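Local coordinates for protein BCAM1869 (Burkholderia cenocepacia, PDB 4O2H) that is a homolog of RsaM, associates with itself, and probably regulates transcription in quorum sensing, at residues A46-N51 / D79-R84; V100-I103 / D109-M112; Y60-R65 / D95-V100. All blocks are in the same frame, centred on the assembly; numbering follows the deposited sequence.

Interaction 1: residues A46-N51 / D79-R84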
ATOM      1  N   ALA A  46      -5.349  -0.653 -16.342  1.00 50.25           N
ATOM      2  CA  ALA A  46      -5.696  -1.441 -17.527  1.00 52.63           C
ATOM      3  C   ALA A  46      -6.793  -2.439 -17.172  1.00 58.14           C
ATOM      4  O   ALA A  46      -7.702  -2.671 -17.974  1.00 59.31           O
ATOM      5  CB  ALA A  46      -4.469  -2.173 -18.080  1.00 54.31           C
ATOM      6  N   GLU A  47      -6.694  -3.015 -15.969  1.00 52.05           N
ATOM      7  CA  GLU A  47      -7.608  -4.003 -15.445  1.00 54.41           C
ATOM      8  C   GLU A  47      -9.044  -3.436 -15.369  1.00 58.32           C
ATOM      9  O   GLU A  47      -9.964  -4.084 -15.857  1.00 59.37           O
ATOM     10  CB  GLU A  47      -7.092  -4.457 -14.085  1.00 56.80           C
ATOM     11  CG  GLU A  47      -7.781  -5.662 -13.473  1.00 76.38           C
ATOM     12  CD  GLU A  47      -7.207  -5.984 -12.107  1.00100.21           C
ATOM     13  OE1 GLU A  47      -6.064  -6.496 -12.042  1.00 96.78           O
ATOM     14  OE2 GLU A  47      -7.882  -5.682 -11.097  1.00 93.78           O
ATOM     15  N   LEU A  48      -9.223  -2.221 -14.800  1.00 53.31           N
ATOM     16  CA  LEU A  48     -10.511  -1.525 -14.680  1.00 51.19           C
ATOM     17  C   LEU A  48     -11.077  -1.181 -16.066  1.00 56.72           C
ATOM     18  O   LEU A  48     -12.275  -1.369 -16.305  1.00 56.17           O
ATOM     19  CB  LEU A  48     -10.352  -0.240 -13.853  1.00 49.67           C
ATOM     20  CG  LEU A  48     -10.038  -0.357 -12.349  1.00 52.17           C
ATOM     21  CD1 LEU A  48      -9.545   0.930 -11.824  1.00 50.76           C
ATOM     22  CD2 LEU A  48     -11.264  -0.731 -11.530  1.00 52.08           C
ATOM     23  N   ARG A  49     -10.210  -0.684 -16.979  1.00 53.41           N
ATOM     24  CA  ARG A  49     -10.591  -0.311 -18.339  1.00 55.26           C
ATOM     25  C   ARG A  49     -11.094  -1.521 -19.122  1.00 62.21           C
ATOM     26  O   ARG A  49     -11.967  -1.373 -19.961  1.00 62.16           O
ATOM     27  CB  ARG A  49      -9.416   0.340 -19.078  1.00 56.31           C
ATOM     28  CG  ARG A  49      -9.285   1.831 -18.792  1.00 59.19           C
ATOM     29  CD  ARG A  49      -7.990   2.351 -19.363  1.00 58.07           C
ATOM     30  NE  ARG A  49      -7.788   3.767 -19.070  1.00 65.08           N
ATOM     31  CZ  ARG A  49      -6.643   4.413 -19.275  1.00 78.71           C
ATOM     32  NH1 ARG A  49      -5.586   3.768 -19.758  1.00 69.27           N
ATOM     33  NH2 ARG A  49      -6.541   5.706 -18.987  1.00 61.51           N
ATOM     34  N   ASP A  50     -10.579  -2.712 -18.797  1.00 61.77           N
ATOM     35  CA  ASP A  50     -10.934  -4.011 -19.368  1.00 63.43           C
ATOM     36  C   ASP A  50     -12.314  -4.464 -18.888  1.00 68.18           C
ATOM     37  O   ASP A  50     -12.971  -5.283 -19.544  1.00 68.83           O
ATOM     38  CB  ASP A  50      -9.893  -5.042 -18.946  1.00 65.52           C
ATOM     39  CG  ASP A  50      -9.460  -5.930 -20.076  1.00 86.59           C
ATOM     40  OD1 ASP A  50      -8.365  -5.686 -20.632  1.00 89.83           O
ATOM     41  OD2 ASP A  50     -10.217  -6.872 -20.411  1.00 96.31           O
ATOM     42  N   ASN A  51     -12.735  -3.934 -17.732  1.00 62.74           N
ATOM     43  CA  ASN A  51     -14.023  -4.227 -17.112  1.00 62.69           C
ATOM     44  C   ASN A  51     -14.982  -3.042 -17.303  1.00 63.98           C
ATOM     45  O   ASN A  51     -15.825  -2.805 -16.453  1.00 64.05           O
ATOM     46  CB  ASN A  51     -13.837  -4.583 -15.614  1.00 62.73           C
ATOM     47  CG  ASN A  51     -12.888  -5.732 -15.393  1.00 93.20           C
ATOM     48  OD1 ASN A  51     -12.724  -6.612 -16.251  1.00 93.32           O
ATOM     49  ND2 ASN A  51     -12.226  -5.742 -14.244  1.00 85.06           N
ATOM     50  N   ASP A  79      -7.612   0.747  -2.919  1.00 38.95           N
ATOM     51  CA  ASP A  79      -7.404   1.054  -4.334  1.00 39.38           C
ATOM     52  C   ASP A  79      -8.430   2.070  -4.757  1.00 43.25           C
ATOM     53  O   ASP A  79      -9.597   2.024  -4.321  1.00 42.44           O
ATOM     54  CB  ASP A  79      -7.485  -0.206  -5.219  1.00 41.71           C
ATOM     55  CG  ASP A  79      -6.325  -1.169  -5.067  1.00 51.58           C
ATOM     56  OD1 ASP A  79      -5.306  -0.789  -4.434  1.00 51.61           O
ATOM     57  OD2 ASP A  79      -6.420  -2.289  -5.593  1.00 61.78           O
ATOM     58  N   TRP A  80      -7.992   3.021  -5.585  1.00 40.75           N
ATOM     59  CA  TRP A  80      -8.880   4.081  -6.089  1.00 39.50           C
ATOM     60  C   TRP A  80      -8.742   4.220  -7.604  1.00 41.48           C
ATOM     61  O   TRP A  80      -7.809   3.712  -8.188  1.00 41.09           O
ATOM     62  CB  TRP A  80      -8.581   5.431  -5.397  1.00 36.95           C
ATOM     63  CG  TRP A  80      -7.140   5.835  -5.562  1.00 38.14           C
ATOM     64  CD1 TRP A  80      -6.117   5.560  -4.705  1.00 40.25           C
ATOM     65  CD2 TRP A  80      -6.542   6.455  -6.719  1.00 38.71           C
ATOM     66  NE1 TRP A  80      -4.925   5.974  -5.243  1.00 40.38           N
ATOM     67  CE2 TRP A  80      -5.154   6.522  -6.483  1.00 42.09           C
ATOM     68  CE3 TRP A  80      -7.052   6.984  -7.928  1.00 40.45           C
ATOM     69  CZ2 TRP A  80      -4.260   7.054  -7.425  1.00 42.12           C
ATOM     70  CZ3 TRP A  80      -6.167   7.513  -8.856  1.00 42.32           C
ATOM     71  CH2 TRP A  80      -4.791   7.553  -8.601  1.00 42.88           C
ATOM     72  N   TYR A  81      -9.664   4.925  -8.220  1.00 39.29           N
ATOM     73  CA  TYR A  81      -9.597   5.288  -9.613  1.00 40.36           C
ATOM     74  C   TYR A  81     -10.186   6.659  -9.750  1.00 46.10           C
ATOM     75  O   TYR A  81     -11.048   7.074  -8.961  1.00 44.35           O
ATOM     76  CB  TYR A  81     -10.205   4.264 -10.607  1.00 42.95           C
ATOM     77  CG  TYR A  81     -11.695   4.017 -10.534  1.00 46.14           C
ATOM     78  CD1 TYR A  81     -12.585   4.781 -11.281  1.00 49.25           C
ATOM     79  CD2 TYR A  81     -12.210   2.948  -9.801  1.00 47.88           C
ATOM     80  CE1 TYR A  81     -13.957   4.541 -11.241  1.00 51.24           C
ATOM     81  CE2 TYR A  81     -13.581   2.687  -9.765  1.00 49.74           C
ATOM     82  CZ  TYR A  81     -14.450   3.489 -10.487  1.00 58.38           C
ATOM     83  OH  TYR A  81     -15.798   3.231 -10.473  1.00 59.30           O
ATOM     84  N   LEU A  82      -9.691   7.374 -10.746  1.00 44.34           N
ATOM     85  CA  LEU A  82     -10.164   8.692 -11.064  1.00 43.95           C
ATOM     86  C   LEU A  82     -10.991   8.591 -12.346  1.00 48.98           C
ATOM     87  O   LEU A  82     -10.448   8.249 -13.398  1.00 49.53           O
ATOM     88  CB  LEU A  82      -8.950   9.642 -11.208  1.00 43.91           C
ATOM     89  CG  LEU A  82      -9.224  11.041 -11.769  1.00 47.78           C
ATOM     90  CD1 LEU A  82     -10.136  11.830 -10.826  1.00 45.79           C
ATOM     91  CD2 LEU A  82      -7.937  11.743 -12.004  1.00 48.73           C
ATOM     92  N   GLU A  83     -12.315   8.876 -12.255  1.00 58.80           N
ATOM     93  CA  GLU A  83     -13.216   8.835 -13.407  1.00 62.82           C
ATOM     94  C   GLU A  83     -12.864   9.917 -14.401  1.00 70.09           C
ATOM     95  O   GLU A  83     -12.505  11.030 -14.000  1.00 70.49           O
ATOM     96  CB  GLU A  83     -14.680   8.984 -12.998  1.00 64.22           C
ATOM     97  CG  GLU A  83     -15.291   7.730 -12.405  1.00 70.02           C
ATOM     98  CD  GLU A  83     -16.741   7.514 -12.794  1.00 88.76           C
ATOM     99  OE1 GLU A  83     -17.472   8.524 -12.936  1.00 84.34           O
ATOM    100  OE2 GLU A  83     -17.137   6.338 -12.982  1.00 69.50           O
ATOM    101  N   ARG A  84     -12.909   9.574 -15.690  1.00 68.28           N
ATOM    102  CA  ARG A  84     -12.617  10.509 -16.755  1.00 72.51           C
ATOM    103  C   ARG A  84     -13.743  11.566 -16.857  1.00 81.44           C
ATOM    104  O   ARG A  84     -13.462  12.767 -16.848  1.00 82.70           O
ATOM    105  CB  ARG A  84     -12.440   9.745 -18.081  1.00 73.59           C
ATOM    106  CG  ARG A  84     -11.819  10.552 -19.220  1.00 80.16           C
ATOM    107  CD  ARG A  84     -11.637   9.744 -20.512  1.00 83.24           C
ATOM    108  NE  ARG A  84     -11.142   8.387 -20.255  1.00 88.59           N
ATOM    109  CZ  ARG A  84      -9.862   8.050 -20.101  1.00 98.54           C
ATOM    110  NH1 ARG A  84      -8.908   8.970 -20.219  1.00 83.61           N
ATOM    111  NH2 ARG A  84      -9.525   6.791 -19.841  1.00 77.18           N
TER
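The guanidinium of Arg84 receives that of Arg49 at its edge, NH2 and NE of Arg49 both lying near the Arg84 plane. The two planes are 32° apart, and the approach is at the edge of the Arg84 group. Arg49 NH2 comes within 3.3 Å of Arg84 NH2, and Arg49 NE lies 3.6 Å from that same Arg84 nitrogen. Arg49 runs out extended from the helix, whereas Arg84 folds over at CD (chi3 -42°), which brings its head across the Arg49 chain at about a right angle. The Tyr81 ring, by contrast, is met obliquely by a methyl group: Leu48 CD1 is 3.6 Å from Tyr81 CB and 3.9 Å from Tyr81 CD2, so it rests on the root of the side chain, near that ring atom.

Between the two segments the apolar contact is the single pair Leu48-Tyr81, with two exposed arginines beside it; Ile53, which touches both Leu48 and Tyr81, and Ala58 of strand 55-65, which packs on Leu48, add to the packing. No hydrogen bond links the segments. Each arginine finds its polar partner elsewhere: Arg49 NE donates to Ala55 O, and Arg84 NE forms a salt bridge with Asp54. The closeness of two donors is therefore probably paid for by the carboxylate and carbonyl nearby, while the direct attraction between helix and strand comes from Leu48 and Tyr81.

Interaction 2: residues V100-I103 / D109-M112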
ATOM      1  N   VAL A 100      -8.863  -2.807  11.378  1.00 42.16           N
ATOM      2  CA  VAL A 100     -10.056  -2.494  12.166  1.00 41.31           C
ATOM      3  C   VAL A 100     -11.154  -3.533  12.007  1.00 47.17           C
ATOM      4  O   VAL A 100     -11.446  -3.981  10.908  1.00 46.04           O
ATOM      5  CB  VAL A 100     -10.632  -1.082  11.837  1.00 41.50           C
ATOM      6  CG1 VAL A 100     -11.959  -0.800  12.580  1.00 40.08           C
ATOM      7  CG2 VAL A 100      -9.607   0.023  12.117  1.00 40.58           C
HETATM    8  N   MSE A 101     -11.825  -3.826  13.121  1.00 48.29           N
HETATM    9  CA  MSE A 101     -13.070  -4.579  13.178  1.00 50.05           C
HETATM   10  C   MSE A 101     -14.083  -3.694  13.881  1.00 54.69           C
HETATM   11  O   MSE A 101     -13.882  -3.315  15.046  1.00 54.45           O
HETATM   12  CB  MSE A 101     -12.913  -5.957  13.865  1.00 54.77           C
HETATM   13  CG  MSE A 101     -14.220  -6.683  14.028  1.00 63.83           C
HETATM   14 SE   MSE A 101     -15.126  -7.023  12.346  0.61 70.22          SE
HETATM   15  CE  MSE A 101     -14.087  -8.489  11.717  1.00 66.42           C
ATOM     16  N   ALA A 102     -15.158  -3.323  13.158  1.00 51.77           N
ATOM     17  CA  ALA A 102     -16.224  -2.527  13.749  1.00 52.67           C
ATOM     18  C   ALA A 102     -17.145  -3.405  14.575  1.00 58.38           C
ATOM     19  O   ALA A 102     -17.516  -4.514  14.171  1.00 58.32           O
ATOM     20  CB  ALA A 102     -17.009  -1.785  12.683  1.00 52.47           C
ATOM     21  N   ILE A 103     -17.482  -2.917  15.764  1.00 56.84           N
ATOM     22  CA  ILE A 103     -18.321  -3.634  16.713  1.00 60.17           C
ATOM     23  C   ILE A 103     -19.641  -2.887  16.904  1.00 67.45           C
ATOM     24  O   ILE A 103     -19.703  -1.696  16.614  1.00 64.87           O
ATOM     25  CB  ILE A 103     -17.566  -3.863  18.057  1.00 64.33           C
ATOM     26  CG1 ILE A 103     -17.036  -2.526  18.656  1.00 61.98           C
ATOM     27  CG2 ILE A 103     -16.436  -4.896  17.855  1.00 64.57           C
ATOM     28  CD1 ILE A 103     -16.780  -2.505  20.122  1.00 60.85           C
ATOM     29  N   ASP A 109     -18.821  -8.127  16.965  1.00 71.06           N
ATOM     30  CA  ASP A 109     -18.287  -7.776  15.646  1.00 65.83           C
ATOM     31  C   ASP A 109     -19.405  -7.627  14.629  1.00 71.98           C
ATOM     32  O   ASP A 109     -20.410  -8.331  14.722  1.00 74.15           O
ATOM     33  CB  ASP A 109     -17.312  -8.865  15.167  1.00 65.93           C
ATOM     34  CG  ASP A 109     -16.022  -8.959  15.958  1.00 68.79           C
ATOM     35  OD1 ASP A 109     -15.813  -8.119  16.861  1.00 68.54           O
ATOM     36  OD2 ASP A 109     -15.193  -9.841  15.635  1.00 70.28           O
ATOM     37  N   ILE A 110     -19.234  -6.731  13.652  1.00 54.37           N
ATOM     38  CA  ILE A 110     -20.268  -6.578  12.635  1.00 55.61           C
ATOM     39  C   ILE A 110     -19.746  -7.047  11.281  1.00 61.41           C
ATOM     40  O   ILE A 110     -20.472  -6.958  10.289  1.00 62.34           O
ATOM     41  CB  ILE A 110     -20.908  -5.168  12.574  1.00 58.68           C
ATOM     42  CG1 ILE A 110     -19.919  -4.045  12.117  1.00 58.07           C
ATOM     43  CG2 ILE A 110     -21.696  -4.863  13.853  1.00 56.77           C
ATOM     44  CD1 ILE A 110     -20.607  -2.630  11.970  1.00 62.67           C
ATOM     45  N   GLY A 111     -18.524  -7.598  11.273  1.00 58.30           N
ATOM     46  CA  GLY A 111     -17.906  -8.166  10.081  1.00 58.57           C
ATOM     47  C   GLY A 111     -17.246  -7.185   9.131  1.00 63.55           C
ATOM     48  O   GLY A 111     -17.515  -5.982   9.171  1.00 61.12           O
HETATM   49  N   MSE A 112     -16.390  -7.734   8.246  1.00 63.18           N
HETATM   50  CA  MSE A 112     -15.577  -7.035   7.238  1.00 63.69           C
HETATM   51  C   MSE A 112     -16.353  -6.045   6.394  1.00 68.80           C
HETATM   52  O   MSE A 112     -15.872  -4.925   6.202  1.00 69.06           O
HETATM   53  CB  MSE A 112     -14.902  -8.033   6.274  1.00 66.72           C
HETATM   54  CG  MSE A 112     -14.096  -9.109   6.973  1.00 74.73           C
HETATM   55 SE   MSE A 112     -12.985  -8.347   8.358  0.37 82.67          SE
HETATM   56  CE  MSE A 112     -11.449  -7.869   7.248  1.00 78.99           C
TER
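Ile110 N donates to Ala102 O over 2.9 Å, the single hydrogen bond between the segments. It lies in the plane of the carbonyl but is moderately bent at the hydrogen, with an N-H...O angle of 147°. It flanks a lone backbone bridge between Ile103 and Asp109, and so draws the chain back onto the end of strand 100-103. Beside it the Ile110 side chain closes in: CG1 is 3.7 Å from Ala102 CB, with CD1 alongside the same methyl.

Met101, a selenomethionine, fills the other flank. Its CG leaves the backbone opposite the main-chain nitrogen (chi1 175°), and further bends at chi2 and chi3 lead the chain along the returning loop. Met101 CG lies against the carboxylate carbon CG of Asp109 at 3.5 Å, the two side chains crossing at about a right angle. Its selenium then reaches Gly111 N at 3.6 Å, and the terminal methyl CE meets the selenium of Met112, also a selenomethionine, at 3.5 Å. Asp109 OD1 touches Ile103 CG2 at 3.4 Å, but its polar partner is Arg22 on strand 21-24, the parallel neighbour of strand 100-103. Met112 additionally packs on Ser43 of the second subunit.

Gly111, with a positive phi, is the N-cap residue of helix 112-125, and Thr115 OG1 ties its carbonyl to the backbone NH of Ala102. This is a strand-to-helix connection whose loop is closed by one beta bridge just before the helix begins.

Interaction 3: residues Y60-R65 / D95-V100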
ATOM      1  N   TYR A  60      -3.155   3.012  -5.525  1.00 39.93           N
ATOM      2  CA  TYR A  60      -3.230   2.670  -4.126  1.00 39.41           C
ATOM      3  C   TYR A  60      -3.075   3.939  -3.279  1.00 44.23           C
ATOM      4  O   TYR A  60      -2.581   4.974  -3.741  1.00 42.59           O
ATOM      5  CB  TYR A  60      -2.131   1.624  -3.780  1.00 40.54           C
ATOM      6  CG  TYR A  60      -0.753   2.232  -3.582  1.00 46.21           C
ATOM      7  CD1 TYR A  60      -0.364   2.744  -2.344  1.00 48.73           C
ATOM      8  CD2 TYR A  60       0.152   2.329  -4.642  1.00 48.17           C
ATOM      9  CE1 TYR A  60       0.878   3.355  -2.168  1.00 49.65           C
ATOM     10  CE2 TYR A  60       1.418   2.899  -4.464  1.00 49.50           C
ATOM     11  CZ  TYR A  60       1.756   3.446  -3.234  1.00 59.63           C
ATOM     12  OH  TYR A  60       2.974   4.051  -3.036  1.00 69.29           O
ATOM     13  N   THR A  61      -3.513   3.834  -2.038  1.00 37.80           N
ATOM     14  CA  THR A  61      -3.346   4.846  -1.010  1.00 37.72           C
ATOM     15  C   THR A  61      -3.342   4.121   0.334  1.00 40.46           C
ATOM     16  O   THR A  61      -3.994   3.094   0.477  1.00 37.07           O
ATOM     17  CB  THR A  61      -4.339   5.985  -1.124  1.00 41.22           C
ATOM     18  OG1 THR A  61      -3.954   6.991  -0.185  1.00 39.45           O
ATOM     19  CG2 THR A  61      -5.779   5.537  -0.935  1.00 38.02           C
ATOM     20  N   GLU A  62      -2.499   4.618   1.245  1.00 39.52           N
ATOM     21  CA  GLU A  62      -2.243   4.163   2.605  1.00 39.74           C
ATOM     22  C   GLU A  62      -2.394   5.328   3.583  1.00 42.70           C
ATOM     23  O   GLU A  62      -1.818   6.384   3.366  1.00 41.66           O
ATOM     24  CB  GLU A  62      -0.835   3.532   2.729  1.00 41.13           C
ATOM     25  CG  GLU A  62      -0.742   2.164   2.071  1.00 43.62           C
ATOM     26  CD  GLU A  62      -1.760   1.119   2.515  1.00 56.66           C
ATOM     27  OE1 GLU A  62      -2.333   1.213   3.630  1.00 44.71           O
ATOM     28  OE2 GLU A  62      -1.939   0.160   1.737  1.00 43.57           O
ATOM     29  N   TRP A  63      -3.215   5.125   4.624  1.00 37.33           N
ATOM     30  CA  TRP A  63      -3.577   6.103   5.646  1.00 37.13           C
ATOM     31  C   TRP A  63      -3.386   5.461   7.022  1.00 40.85           C
ATOM     32  O   TRP A  63      -3.369   4.234   7.139  1.00 38.21           O
ATOM     33  CB  TRP A  63      -5.058   6.574   5.440  1.00 34.71           C
ATOM     34  CG  TRP A  63      -5.273   7.441   4.210  1.00 34.25           C
ATOM     35  CD1 TRP A  63      -4.937   7.141   2.920  1.00 36.34           C
ATOM     36  CD2 TRP A  63      -5.751   8.798   4.197  1.00 33.46           C
ATOM     37  NE1 TRP A  63      -5.196   8.210   2.100  1.00 36.41           N
ATOM     38  CE2 TRP A  63      -5.707   9.243   2.858  1.00 37.65           C
ATOM     39  CE3 TRP A  63      -6.266   9.661   5.185  1.00 35.21           C
ATOM     40  CZ2 TRP A  63      -6.189  10.508   2.469  1.00 36.17           C
ATOM     41  CZ3 TRP A  63      -6.708  10.936   4.808  1.00 36.89           C
ATOM     42  CH2 TRP A  63      -6.642  11.357   3.471  1.00 36.60           C
ATOM     43  N   HIS A  64      -3.155   6.275   8.046  1.00 39.15           N
ATOM     44  CA  HIS A  64      -2.953   5.701   9.375  1.00 39.42           C
ATOM     45  C   HIS A  64      -3.348   6.692  10.476  1.00 45.11           C
ATOM     46  O   HIS A  64      -3.496   7.894  10.247  1.00 44.67           O
ATOM     47  CB  HIS A  64      -1.496   5.141   9.569  1.00 39.31           C
ATOM     48  CG  HIS A  64      -0.382   6.147   9.772  1.00 43.24           C
ATOM     49  ND1 HIS A  64       0.948   5.728   9.923  1.00 45.27           N
ATOM     50  CD2 HIS A  64      -0.413   7.508   9.830  1.00 44.53           C
ATOM     51  CE1 HIS A  64       1.667   6.835  10.056  1.00 45.24           C
ATOM     52  NE2 HIS A  64       0.897   7.933  10.018  1.00 45.49           N
ATOM     53  N   ARG A  65      -3.570   6.150  11.660  1.00 45.45           N
ATOM     54  CA  ARG A  65      -3.787   6.887  12.901  1.00 46.99           C
ATOM     55  C   ARG A  65      -2.705   6.425  13.804  1.00 50.83           C
ATOM     56  O   ARG A  65      -2.631   5.216  14.115  1.00 50.89           O
ATOM     57  CB  ARG A  65      -5.171   6.706  13.525  1.00 48.10           C
ATOM     58  CG  ARG A  65      -5.241   7.528  14.817  1.00 58.57           C
ATOM     59  CD  ARG A  65      -6.368   7.163  15.744  1.00 55.43           C
ATOM     60  NE  ARG A  65      -6.358   5.768  16.179  1.00 48.99           N
ATOM     61  CZ  ARG A  65      -7.332   5.230  16.899  1.00 58.53           C
ATOM     62  NH1 ARG A  65      -8.374   5.961  17.270  1.00 50.56           N
ATOM     63  NH2 ARG A  65      -7.270   3.965  17.265  1.00 48.73           N
ATOM     64  N   ASP A  95     -13.988  -1.520  -1.506  1.00 50.34           N
ATOM     65  CA  ASP A  95     -13.101  -2.381  -0.732  1.00 49.21           C
ATOM     66  C   ASP A  95     -12.093  -1.550   0.033  1.00 51.20           C
ATOM     67  O   ASP A  95     -11.442  -0.689  -0.536  1.00 51.77           O
ATOM     68  CB  ASP A  95     -12.374  -3.391  -1.630  1.00 51.13           C
ATOM     69  CG  ASP A  95     -13.274  -4.459  -2.218  1.00 73.29           C
ATOM     70  OD1 ASP A  95     -14.041  -5.075  -1.450  1.00 78.44           O
ATOM     71  OD2 ASP A  95     -13.167  -4.724  -3.444  1.00 80.78           O
ATOM     72  N   VAL A  96     -11.976  -1.794   1.320  1.00 46.78           N
ATOM     73  CA  VAL A  96     -11.074  -1.049   2.190  1.00 44.87           C
ATOM     74  C   VAL A  96     -10.346  -2.072   3.025  1.00 48.06           C
ATOM     75  O   VAL A  96     -10.998  -2.904   3.668  1.00 49.04           O
ATOM     76  CB  VAL A  96     -11.857  -0.007   3.052  1.00 47.56           C
ATOM     77  CG1 VAL A  96     -11.036   0.479   4.239  1.00 46.05           C
ATOM     78  CG2 VAL A  96     -12.334   1.173   2.210  1.00 46.95           C
ATOM     79  N   ARG A  97      -9.002  -2.031   2.998  1.00 41.41           N
ATOM     80  CA  ARG A  97      -8.185  -2.912   3.800  1.00 41.04           C
ATOM     81  C   ARG A  97      -7.726  -2.143   5.027  1.00 45.66           C
ATOM     82  O   ARG A  97      -7.251  -1.022   4.896  1.00 45.24           O
ATOM     83  CB  ARG A  97      -7.006  -3.476   2.994  1.00 40.26           C
ATOM     84  CG  ARG A  97      -6.228  -4.576   3.735  1.00 53.77           C
ATOM     85  CD  ARG A  97      -4.960  -4.077   4.428  1.00 57.07           C
ATOM     86  NE  ARG A  97      -4.037  -3.550   3.432  1.00 56.74           N
ATOM     87  CZ  ARG A  97      -3.558  -2.314   3.403  1.00 64.04           C
ATOM     88  NH1 ARG A  97      -3.823  -1.460   4.405  1.00 42.22           N
ATOM     89  NH2 ARG A  97      -2.756  -1.936   2.419  1.00 47.31           N
ATOM     90  N   SER A  98      -7.873  -2.750   6.224  1.00 41.52           N
ATOM     91  CA  SER A  98      -7.475  -2.137   7.489  1.00 41.06           C
ATOM     92  C   SER A  98      -7.194  -3.176   8.548  1.00 47.08           C
ATOM     93  O   SER A  98      -7.361  -4.369   8.303  1.00 48.45           O
ATOM     94  CB  SER A  98      -8.562  -1.185   7.998  1.00 43.03           C
ATOM     95  OG  SER A  98      -9.684  -1.929   8.441  1.00 46.29           O
ATOM     96  N   ASN A  99      -6.801  -2.703   9.749  1.00 44.24           N
ATOM     97  CA  ASN A  99      -6.579  -3.525  10.940  1.00 45.13           C
ATOM     98  C   ASN A  99      -7.728  -3.281  11.908  1.00 46.95           C
ATOM     99  O   ASN A  99      -7.582  -3.478  13.112  1.00 47.87           O
ATOM    100  CB  ASN A  99      -5.208  -3.228  11.583  1.00 42.61           C
ATOM    101  CG  ASN A  99      -5.062  -1.855  12.189  1.00 44.16           C
ATOM    102  OD1 ASN A  99      -5.711  -0.882  11.797  1.00 42.88           O
ATOM    103  ND2 ASN A  99      -4.132  -1.741  13.124  1.00 38.46           N
ATOM    104  N   VAL A 100      -8.863  -2.807  11.378  1.00 42.16           N
ATOM    105  CA  VAL A 100     -10.056  -2.494  12.166  1.00 41.31           C
ATOM    106  C   VAL A 100     -11.154  -3.533  12.007  1.00 47.17           C
ATOM    107  O   VAL A 100     -11.446  -3.981  10.908  1.00 46.04           O
ATOM    108  CB  VAL A 100     -10.632  -1.082  11.837  1.00 41.50           C
ATOM    109  CG1 VAL A 100     -11.959  -0.800  12.580  1.00 40.08           C
ATOM    110  CG2 VAL A 100      -9.607   0.023  12.117  1.00 40.58           C
TER
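Glu62 and Arg97 meet because both side chains bend back toward each other: Glu62 turns at chi2 (-54°), and Arg97 folds at chi2 (-98°) and again at chi3. Their backbones stay well separated, Glu62 CA and Arg97 CA lying 9.3 Å apart. The carboxylate and guanidinium end up nearly coplanar, 12° apart, and pair side by side in a two-pronged salt bridge. Arg97 NH1 donates to Glu62 OE1 at 3.2 Å, almost exactly in the guanidinium plane and onto the syn lone pair of that oxygen, in a fairly straight bond. The second prong joins Arg97 NH2 to Glu62 OE2; its modelled length of 2.4 Å is very short, and the exact value is doubtful.

If both prongs hold, the near-coplanar pairing would limit rotation of the two groups. Tyr60 of the second subunit packs on Glu62 and Arg97, placing the pair at the dimer interface.

The bridge spans strand 74-83, which lies between strands 55-65 and 89-98 in the antiparallel sheet. Neighbouring residues Thr61 and Trp63 turn to helix 128-138, and Val96 and Ser98 to helix 112-125, so the salt bridge occupies the sheet face away from these helices.

Along the chain, interactions 1 and 3 cross, their segments alternating, and interaction 2 starts at Val100, where interaction 3 ends. Interactions 1 and 3 both involve the four-stranded antiparallel sheet, with centres 19 Å apart. They touch directly where Trp80 NE1 approaches Tyr60 O at 3.0 Å, a probable hydrogen bond between adjacent strands 74-83 and 55-65. The centre of interaction 2 is 14 Å from that of interaction 3 and 28 Å from that of interaction 1. It lies on strand 100-103, which follows strand 89-98 and pairs in parallel with strand 21-24. In space the contacts lie from the peripheral helix 42-50, across the sheet, to the start of helix 112-125; interactions 2 and 3 also meet the second subunit.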